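PDB 6FX6: SaTIE-TED from Staphylococcus aureus, which is an LPXTG-anchored surface protein's thioester domain of unknown function, probably able to attach covalently to host targets as some other bacterial thioester domains do. Local coordinates for residues Gly16-Ala24 with Trp105-Tyr116. Sequence-based numbering, arbitrary orientation.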
# COMPACT_ATOMS: atom_id res chain seq x y z
N GLY A 16 -11.51 21.00 -17.59
CA GLY A 16 -11.17 21.64 -18.86
C GLY A 16 -9.68 21.82 -19.09
O GLY A 16 -9.27 22.69 -19.85
N ILE A 17 -8.88 20.98 -18.42
CA ILE A 17 -7.42 21.08 -18.40
C ILE A 17 -6.87 19.85 -19.10
O ILE A 17 -7.34 18.74 -18.84
CB ILE A 17 -6.90 21.06 -16.94
CG1 ILE A 17 -7.34 22.31 -16.18
CG2 ILE A 17 -5.37 20.95 -16.89
CD1 ILE A 17 -7.35 22.15 -14.67
N ASN A 18 -5.88 20.04 -19.96
CA ASN A 18 -5.04 18.94 -20.42
C ASN A 18 -4.15 18.54 -19.26
O ASN A 18 -3.27 19.29 -18.87
CB ASN A 18 -4.17 19.35 -21.62
CG ASN A 18 -4.99 19.60 -22.88
OD1 ASN A 18 -6.12 19.14 -23.01
ND2 ASN A 18 -4.40 20.33 -23.82
N TRP A 19 -4.41 17.37 -18.68
CA TRP A 19 -3.69 16.90 -17.50
C TRP A 19 -2.26 16.51 -17.85
O TRP A 19 -1.31 16.94 -17.19
CB TRP A 19 -4.41 15.73 -16.84
CG TRP A 19 -5.72 16.09 -16.21
CD1 TRP A 19 -6.96 15.75 -16.64
CD2 TRP A 19 -5.90 16.87 -15.02
NE1 TRP A 19 -7.92 16.27 -15.79
CE2 TRP A 19 -7.29 16.96 -14.79
CE3 TRP A 19 -5.03 17.50 -14.13
CZ2 TRP A 19 -7.82 17.66 -13.69
CZ3 TRP A 19 -5.55 18.19 -13.04
CH2 TRP A 19 -6.94 18.27 -12.83
N ILE A 20 -2.12 15.68 -18.89
CA ILE A 20 -0.82 15.27 -19.42
C ILE A 20 -0.87 15.03 -20.92
O ILE A 20 -1.94 14.78 -21.50
CB ILE A 20 -0.30 13.97 -18.77
CG1 ILE A 20 -1.36 12.85 -18.83
CG2 ILE A 20 0.13 14.22 -17.33
CD1 ILE A 20 -0.88 11.51 -18.32
N VAL A 21 0.30 15.11 -21.55
CA VAL A 21 0.52 14.56 -22.88
C VAL A 21 1.55 13.45 -22.66
O VAL A 21 2.68 13.73 -22.25
CB VAL A 21 1.04 15.61 -23.87
CG1 VAL A 21 1.35 14.96 -25.23
CG2 VAL A 21 0.03 16.74 -24.02
N TYR A 22 1.16 12.20 -22.93
CA TYR A 22 2.02 11.05 -22.63
C TYR A 22 2.03 10.00 -23.73
O TYR A 22 1.15 9.96 -24.59
CB TYR A 22 1.60 10.42 -21.30
CG TYR A 22 0.43 9.47 -21.38
CD1 TYR A 22 -0.88 9.95 -21.49
CD2 TYR A 22 0.61 8.09 -21.30
CE1 TYR A 22 -1.96 9.09 -21.55
CE2 TYR A 22 -0.46 7.21 -21.35
CZ TYR A 22 -1.75 7.72 -21.48
OH TYR A 22 -2.82 6.84 -21.53
N SER A 23 3.04 9.14 -23.65
CA SER A 23 3.19 7.98 -24.53
C SER A 23 3.37 6.72 -23.68
O SER A 23 3.98 6.75 -22.62
CB SER A 23 4.38 8.16 -25.46
OG SER A 23 4.15 9.25 -26.35
N ALA A 24 2.80 5.62 -24.16
CA ALA A 24 2.88 4.33 -23.49
C ALA A 24 2.53 3.23 -24.49
O ALA A 24 1.39 3.16 -24.95
CB ALA A 24 1.93 4.29 -22.31
N TRP A 105 1.71 4.23 -13.37
CA TRP A 105 1.97 4.16 -14.81
C TRP A 105 3.44 4.33 -15.20
O TRP A 105 3.85 3.78 -16.21
CB TRP A 105 1.12 5.17 -15.58
CG TRP A 105 -0.31 4.78 -15.81
CD1 TRP A 105 -0.91 3.58 -15.54
CD2 TRP A 105 -1.31 5.59 -16.42
NE1 TRP A 105 -2.23 3.61 -15.91
CE2 TRP A 105 -2.50 4.83 -16.47
CE3 TRP A 105 -1.31 6.89 -16.93
CZ2 TRP A 105 -3.69 5.34 -16.99
CZ3 TRP A 105 -2.50 7.40 -17.46
CH2 TRP A 105 -3.67 6.62 -17.48
N GLU A 106 4.22 5.09 -14.42
CA GLU A 106 5.67 5.17 -14.66
C GLU A 106 6.36 3.81 -14.57
O GLU A 106 7.28 3.54 -15.33
CB GLU A 106 6.36 6.15 -13.69
CG GLU A 106 6.09 7.61 -13.99
CD GLU A 106 7.24 8.55 -13.63
OE1 GLU A 106 8.41 8.21 -13.92
OE2 GLU A 106 6.97 9.64 -13.07
N LEU A 107 5.90 2.97 -13.64
CA LEU A 107 6.44 1.62 -13.49
C LEU A 107 6.01 0.65 -14.59
O LEU A 107 6.65 -0.38 -14.79
CB LEU A 107 6.05 1.03 -12.13
CG LEU A 107 6.71 1.65 -10.90
CD1 LEU A 107 6.14 0.97 -9.66
CD2 LEU A 107 8.23 1.52 -10.94
N LEU A 108 4.91 0.97 -15.28
CA LEU A 108 4.39 0.15 -16.37
C LEU A 108 4.65 0.74 -17.76
O LEU A 108 3.96 0.39 -18.73
CB LEU A 108 2.89 -0.06 -16.15
CG LEU A 108 2.50 -0.63 -14.78
CD1 LEU A 108 0.98 -0.66 -14.63
CD2 LEU A 108 3.09 -2.02 -14.59
N GLY A 109 5.63 1.64 -17.87
CA GLY A 109 6.15 2.09 -19.17
C GLY A 109 5.67 3.43 -19.71
O GLY A 109 6.06 3.82 -20.81
N ALA A 110 4.85 4.15 -18.95
CA ALA A 110 4.37 5.47 -19.38
C ALA A 110 5.47 6.52 -19.27
O ALA A 110 6.25 6.52 -18.31
CB ALA A 110 3.15 5.89 -18.57
N LYS A 111 5.54 7.40 -20.27
CA LYS A 111 6.51 8.50 -20.33
C LYS A 111 5.75 9.81 -20.55
O LYS A 111 4.92 9.89 -21.46
CB LYS A 111 7.50 8.27 -21.47
CG LYS A 111 8.27 6.95 -21.37
CD LYS A 111 9.25 6.79 -22.53
CE LYS A 111 10.19 5.61 -22.32
NZ LYS A 111 11.23 5.54 -23.38
N TYR A 112 6.03 10.81 -19.71
CA TYR A 112 5.29 12.08 -19.74
C TYR A 112 6.10 13.17 -20.43
O TYR A 112 7.21 13.49 -20.00
CB TYR A 112 4.94 12.52 -18.32
CG TYR A 112 4.19 11.44 -17.58
CD1 TYR A 112 2.95 11.01 -18.04
CD2 TYR A 112 4.74 10.82 -16.46
CE1 TYR A 112 2.25 10.01 -17.40
CE2 TYR A 112 4.05 9.81 -15.81
CZ TYR A 112 2.81 9.41 -16.28
OH TYR A 112 2.12 8.42 -15.64
N HIS A 113 5.52 13.72 -21.50
CA HIS A 113 6.14 14.80 -22.26
C HIS A 113 5.75 16.17 -21.69
O HIS A 113 6.58 17.07 -21.62
CB HIS A 113 5.76 14.71 -23.74
CG HIS A 113 5.98 13.35 -24.33
ND1 HIS A 113 7.21 12.91 -24.76
CD2 HIS A 113 5.12 12.32 -24.53
CE1 HIS A 113 7.11 11.67 -25.21
NE2 HIS A 113 5.85 11.29 -25.09
N THR A 114 4.48 16.29 -21.29
CA THR A 114 3.94 17.51 -20.66
C THR A 114 3.14 17.12 -19.44
O THR A 114 2.39 16.13 -19.47
CB THR A 114 3.02 18.28 -21.63
OG1 THR A 114 3.74 18.59 -22.83
CG2 THR A 114 2.50 19.58 -21.01
N ILE A 115 3.29 17.89 -18.36
CA ILE A 115 2.50 17.71 -17.14
C ILE A 115 1.95 19.05 -16.67
O ILE A 115 2.69 20.02 -16.54
CB ILE A 115 3.33 17.06 -16.00
CG1 ILE A 115 3.85 15.68 -16.43
CG2 ILE A 115 2.48 16.93 -14.73
CD1 ILE A 115 4.84 15.05 -15.46
N TYR A 116 0.64 19.10 -16.44
CA TYR A 116 -0.02 20.29 -15.91
C TYR A 116 0.65 20.70 -14.60
O TYR A 116 0.77 19.88 -13.69
CB TYR A 116 -1.51 20.00 -15.69
CG TYR A 116 -2.31 21.11 -15.05
CD1 TYR A 116 -2.32 22.40 -15.60
CD2 TYR A 116 -3.09 20.87 -13.92
CE1 TYR A 116 -3.07 23.42 -15.02
CE2 TYR A 116 -3.84 21.88 -13.34
CZ TYR A 116 -3.83 23.15 -13.88
OH TYR A 116 -4.59 24.13 -13.28
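Strand 20-24 pairs antiparallel with strand 111-115 from Ser23 opposite Lys111 to Ile20 opposite Ile115, and Tyr116 N to Trp19 O, at 3.0 Å, is the bond just beyond that last pair. Ser23 and Lys111 exchange two backbone bonds, both nearly straight. Between Val21 and Tyr22 the register shifts by one: His113 and Thr114 both face Val21, and their N atoms both bond to Val21 O, at 2.9 and 3.3 Å, which makes this a classic beta bulge. The end of the His113 ring comes near strand 20-24, with NE2 2.9 Å from Ser23 OG in a hydrogen bond that either could donate; that hydroxyl is also bonded to Asn29 N. Strand 20-24 pairs with strand 30-40 as well, so the ladder joins strand 111-115, which follows helix 94-107, to the large antiparallel sheet of the thioester domain. The side chains facing that helix are apolar or aromatic. Tyr22 CB lies 3.6 Å from Tyr112 CD1, and with CG between the backbone N and carbonyl carbon (chi1 82°) the Tyr22 ring is set beside Trp105, nearly parallel to its six-membered ring but slid well off it. The Tyr22 hydroxyl bonds to Pro50 O and Arg27, and that of Tyr112 to Met102 O on the helix. Ile20 sends CD1 to Tyr112 CE1, 3.6 Å away. At the other end, Tyr116 takes Ile17 CG2 over the centre of one ring face, a CH-pi contact 3.5 Å from the centroid, and its CD2 sits 3.7 Å from CZ3 of Trp19, whose ring plane is turned 82° from its own.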